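Local coordinates for protein cadherin-23 (Mus musculus, PDB 5UZ8) that probably mediates calcium-dependent cell adhesion in the mechanotransduction of hearing, through a long chain of cadherin repeats joined by calcium-binding linkers, at residues N112-D117 with A189-N194; P119-A124 with N205-V210. All coordinates share one frame; numbering follows the deposited sequence. Where two conformers were deposited one is given.

Contact 1 of 2, residues N112-D117 with A189-N194; sequences NNPIFD and ALAKDN. With CA (calcium ion), chain I.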
# COMPACT_ATOMS: atom_id res chain seq x y z
N ASN A 112 12.24 -14.51 -3.67
CA ASN A 112 12.07 -13.07 -3.71
C ASN A 112 10.68 -12.67 -3.21
O ASN A 112 9.67 -13.26 -3.61
CB ASN A 112 12.30 -12.51 -5.11
CG ASN A 112 13.76 -12.61 -5.52
OD1 ASN A 112 14.55 -11.70 -5.23
ND2 ASN A 112 14.14 -13.74 -6.12
N ASN A 113 10.64 -11.65 -2.36
CA ASN A 113 9.38 -11.10 -1.87
C ASN A 113 8.85 -10.12 -2.89
O ASN A 113 9.65 -9.43 -3.53
CB ASN A 113 9.58 -10.32 -0.58
CG ASN A 113 9.92 -11.21 0.60
OD1 ASN A 113 10.80 -12.01 0.51
ND2 ASN A 113 9.19 -11.07 1.70
N PRO A 114 7.51 -9.92 -2.92
CA PRO A 114 7.01 -8.73 -3.62
C PRO A 114 7.48 -7.49 -2.90
O PRO A 114 7.51 -7.47 -1.65
CB PRO A 114 5.49 -8.86 -3.56
CG PRO A 114 5.20 -10.22 -3.07
CD PRO A 114 6.43 -10.70 -2.31
N ILE A 115 7.91 -6.50 -3.65
CA ILE A 115 8.51 -5.27 -3.12
C ILE A 115 7.74 -4.11 -3.71
O ILE A 115 7.64 -3.99 -4.93
CB ILE A 115 9.99 -5.13 -3.47
CG1 ILE A 115 10.82 -6.24 -2.78
CG2 ILE A 115 10.54 -3.77 -3.03
CD1 ILE A 115 12.24 -6.39 -3.32
N PHE A 116 7.18 -3.26 -2.84
CA PHE A 116 6.42 -2.10 -3.32
C PHE A 116 7.28 -1.08 -4.03
O PHE A 116 8.44 -0.90 -3.66
CB PHE A 116 5.65 -1.46 -2.20
CG PHE A 116 4.38 -2.17 -1.88
CD1 PHE A 116 3.26 -2.00 -2.67
CD2 PHE A 116 4.32 -3.05 -0.81
CE1 PHE A 116 2.08 -2.67 -2.38
CE2 PHE A 116 3.14 -3.71 -0.52
CZ PHE A 116 2.03 -3.55 -1.30
N ASP A 117 6.74 -0.44 -5.07
CA ASP A 117 7.47 0.51 -5.91
C ASP A 117 7.73 1.86 -5.17
O ASP A 117 8.57 2.64 -5.59
CB ASP A 117 6.71 0.77 -7.25
CG ASP A 117 6.85 -0.38 -8.30
OD1 ASP A 117 7.48 -1.43 -8.05
OD2 ASP A 117 6.33 -0.21 -9.43
N ALA A 189 -1.47 -1.77 3.22
CA ALA A 189 -1.68 -2.58 2.02
C ALA A 189 -0.64 -3.70 2.01
O ALA A 189 0.54 -3.45 2.33
CB ALA A 189 -1.57 -1.75 0.77
N LEU A 190 -1.06 -4.91 1.65
CA LEU A 190 -0.19 -6.09 1.66
C LEU A 190 -0.08 -6.64 0.24
O LEU A 190 -1.09 -6.66 -0.46
CB LEU A 190 -0.81 -7.14 2.55
CG LEU A 190 0.03 -8.32 2.95
CD1 LEU A 190 1.15 -7.89 3.90
CD2 LEU A 190 -0.88 -9.31 3.69
N ALA A 191 1.12 -7.04 -0.16
CA ALA A 191 1.34 -7.76 -1.41
C ALA A 191 1.87 -9.15 -1.03
O ALA A 191 2.85 -9.24 -0.29
CB ALA A 191 2.35 -7.03 -2.26
N LYS A 192 1.20 -10.20 -1.50
CA LYS A 192 1.56 -11.57 -1.13
C LYS A 192 1.68 -12.40 -2.42
O LYS A 192 0.76 -12.40 -3.26
CB LYS A 192 0.53 -12.13 -0.16
CG LYS A 192 0.79 -13.54 0.35
CD LYS A 192 -0.37 -14.03 1.25
CE LYS A 192 -0.68 -13.11 2.40
NZ LYS A 192 -1.59 -13.74 3.41
N ASP A 193 2.80 -13.06 -2.59
CA ASP A 193 3.04 -13.80 -3.82
C ASP A 193 2.48 -15.22 -3.74
O ASP A 193 1.87 -15.58 -2.74
CB ASP A 193 4.54 -13.75 -4.20
CG ASP A 193 5.42 -14.58 -3.29
OD1 ASP A 193 4.91 -15.44 -2.52
OD2 ASP A 193 6.65 -14.39 -3.38
N ASN A 194 2.69 -16.01 -4.79
CA ASN A 194 2.46 -17.45 -4.82
C ASN A 194 1.03 -17.85 -4.41
O ASN A 194 0.83 -18.64 -3.48
CB ASN A 194 3.54 -18.18 -3.97
CG ASN A 194 3.58 -19.69 -4.19
OD1 ASN A 194 3.10 -20.21 -5.20
ND2 ASN A 194 4.19 -20.40 -3.22
CA CA I . 8.25 -14.35 -5.05

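Contact 2 of 2, residues P119-A124 with N205-V210; sequences PSYQEA and NSVQVV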
# COMPACT_ATOMS: atom_id res chain seq x y z
N PRO A 119 8.01 3.76 -1.01
CA PRO A 119 8.11 3.49 0.44
C PRO A 119 6.79 3.77 1.19
O PRO A 119 6.59 3.25 2.28
CB PRO A 119 9.24 4.42 0.89
CG PRO A 119 9.29 5.52 -0.12
CD PRO A 119 8.91 4.85 -1.42
N SER A 120 5.93 4.58 0.59
CA SER A 120 4.61 4.84 1.12
C SER A 120 3.80 5.53 0.04
O SER A 120 4.34 5.88 -1.03
CB SER A 120 4.63 5.64 2.44
OG SER A 120 4.72 7.04 2.27
N TYR A 121 2.49 5.59 0.26
CA TYR A 121 1.56 6.20 -0.71
C TYR A 121 0.71 7.18 0.02
O TYR A 121 0.44 6.99 1.21
CB TYR A 121 0.70 5.14 -1.37
CG TYR A 121 1.48 4.17 -2.26
CD1 TYR A 121 2.05 3.03 -1.72
CD2 TYR A 121 1.63 4.41 -3.63
CE1 TYR A 121 2.75 2.13 -2.52
CE2 TYR A 121 2.33 3.50 -4.46
CZ TYR A 121 2.88 2.38 -3.89
OH TYR A 121 3.58 1.48 -4.66
N GLN A 122 0.27 8.22 -0.67
CA GLN A 122 -0.63 9.20 -0.06
C GLN A 122 -1.46 9.92 -1.12
O GLN A 122 -0.94 10.26 -2.19
CB GLN A 122 0.14 10.23 0.77
CG GLN A 122 -0.76 11.33 1.36
CD GLN A 122 -0.09 12.14 2.45
OE1 GLN A 122 -0.58 13.22 2.86
NE2 GLN A 122 1.04 11.63 2.95
N GLU A 123 -2.74 10.10 -0.81
CA GLU A 123 -3.60 10.97 -1.62
C GLU A 123 -4.53 11.74 -0.71
O GLU A 123 -4.79 11.31 0.41
CB GLU A 123 -4.46 10.19 -2.60
CG GLU A 123 -3.73 9.48 -3.71
CD GLU A 123 -3.03 10.37 -4.71
OE1 GLU A 123 -3.36 11.59 -4.82
OE2 GLU A 123 -2.10 9.80 -5.36
N ALA A 124 -5.04 12.85 -1.22
CA ALA A 124 -6.05 13.64 -0.53
C ALA A 124 -7.29 13.63 -1.38
O ALA A 124 -7.21 13.82 -2.62
CB ALA A 124 -5.58 15.07 -0.33
N ASN A 205 5.12 -8.37 1.62
CA ASN A 205 5.57 -7.13 2.21
C ASN A 205 4.35 -6.23 2.32
O ASN A 205 3.36 -6.38 1.57
CB ASN A 205 6.62 -6.43 1.34
CG ASN A 205 8.05 -6.80 1.73
OD1 ASN A 205 8.43 -6.71 2.89
ND2 ASN A 205 8.86 -7.19 0.75
N SER A 206 4.44 -5.29 3.24
CA SER A 206 3.37 -4.30 3.40
C SER A 206 3.88 -2.90 3.17
O SER A 206 5.07 -2.62 3.31
CB SER A 206 2.81 -4.43 4.80
OG SER A 206 3.82 -4.18 5.76
N VAL A 207 2.95 -1.99 2.95
CA VAL A 207 3.23 -0.57 2.84
C VAL A 207 2.09 0.24 3.47
O VAL A 207 0.94 -0.26 3.55
CB VAL A 207 3.46 -0.18 1.38
CG1 VAL A 207 2.17 -0.23 0.59
CG2 VAL A 207 4.08 1.19 1.26
N GLN A 208 2.38 1.46 3.96
CA GLN A 208 1.34 2.32 4.51
C GLN A 208 0.81 3.27 3.43
O GLN A 208 1.57 3.80 2.61
CB GLN A 208 1.80 3.11 5.73
CG GLN A 208 2.33 2.28 6.87
CD GLN A 208 1.27 1.39 7.47
OE1 GLN A 208 1.28 0.14 7.27
NE2 GLN A 208 0.35 1.99 8.17
N VAL A 209 -0.51 3.42 3.44
CA VAL A 209 -1.25 4.30 2.52
C VAL A 209 -2.05 5.31 3.32
O VAL A 209 -2.93 4.91 4.09
CB VAL A 209 -2.21 3.48 1.65
CG1 VAL A 209 -2.93 4.41 0.66
CG2 VAL A 209 -1.43 2.38 0.92
N VAL A 210 -1.75 6.60 3.15
CA VAL A 210 -2.43 7.69 3.81
C VAL A 210 -3.50 8.25 2.87
O VAL A 210 -3.22 8.60 1.71
CB VAL A 210 -1.48 8.84 4.20
CG1 VAL A 210 -2.25 10.00 4.84
CG2 VAL A 210 -0.41 8.35 5.15
O HOH W 1 4.91 2.75 4.36

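Contact 1 of 2, residues N112-D117 with A189-N194
Phe116 and Pro114 pack on Ala191 where the calcium-binding linker between two cadherin repeats runs into the beta-sandwich of the following one. Strand 115-116 belongs to one sheet and strand 184-193 to the other; no hydrogen bond joins the two segments, which run roughly antiparallel (156° between their end-to-end directions). The tight part is apolar. CG of Phe116 stands anti to its own carbonyl carbon (chi1 -80°), which sends the ring across the sandwich: CZ lies 3.6 Å from Ala191 CB, with the methyl oblique to the ring, while the backbone C of Leu190 sits at the ring edge. Val138, Tyr153 and Val207 close around the same ring. Pro114 lies one step nearer the metal, its CB 3.9 Å from Ala191 CB. The proline ring crosses the Asp193 side chain at about a right angle, CG 3.8 Å from Asp193 CB, and CD comes within 3.8 Å of OD2. The proline thus covers part of one side of Asp193, whose strongest polar partner beyond the two segments is Arg203. The outer side is looser: Ile115 and Asp117 are exposed and do not meet the opposite segment, and the side chain of Asn112 leads away from it. What ties Asn112 in is its carbonyl, which shares a calcium ion with Asp193; Asn110, Asp142, Asp144 and the carbonyl of Phe148 complete this site. The two oxygens, Asn112 O and Asp193 OD2, come within 3.2 Å of each other because each binds the ion, at 2.3 Å.

Contact 2 of 2, residues P119-A124 with N205-V210
Tyr121 and Gln122 pair in parallel with Val209 and Val210, the strand axes 4.6 Å apart and only 10° from parallel. Tyr121 bonds to both sides of Val209: its N gives a hydrogen bond to Gln208 O (3.1 Å), lying in the carbonyl plane, and its O takes one from Val210 N (3.0 Å), nearly straight at 171°. Glu123 N continues the pattern to Val210 O. Ahead of the pairing, where the strands splay, a water donates to Pro119 O and accepts from Gln208 N. This is the parallel pairing of first and last strands in the cadherin repeat's Greek-key sandwich, placing 121-126 at an edge of the mixed sheet. On the inner face the Tyr121 ring crosses Val207 at about a right angle, CE1 3.9 Å from Val207 CG1, with that methyl at the ring edge; Leu136 and Val138 of the opposite sheet also touch the ring, and its OH accepts a weak hydrogen bond from Thr139 N. With an alanine here, a gap is likely to open between Val207 and the pair Leu136 and Val138, and the weak bond to Thr139 N would be lost. Val207 CG2 also borders the ring and reaches 3.4 Å from Pro119 O. On the outer face Gln122 and Val210 lie side by side: with CG anti to the backbone N (chi1 177°) and the chain extended, Gln122 CG runs 3.8 Å from Val210 CB, and OE1 reaches on to Arg212 NE.

From the N terminus, past the first repeat and the linker, 112-117 comes first and carries a strand of one sheet; 119-124, one residue later, starts an edge strand of the other. Contact 1 closes when the chain, 71 residues on, returns as strand 184-193; contact 2 closes after 80, when strand 204-214 follows. The segments alternate, so the two closures cross rather than nest. Contact 1 spans the sandwich beside the calcium site, contact 2 pairs strands within one sheet, and their centres lie about 14 Å apart. Strands 184-193 and 204-214 are antiparallel neighbours, with Ala189 bonded to Val207, while Asn205 ND2 hydrogen-bonds to Pro114 O and Phe116 meets Tyr121.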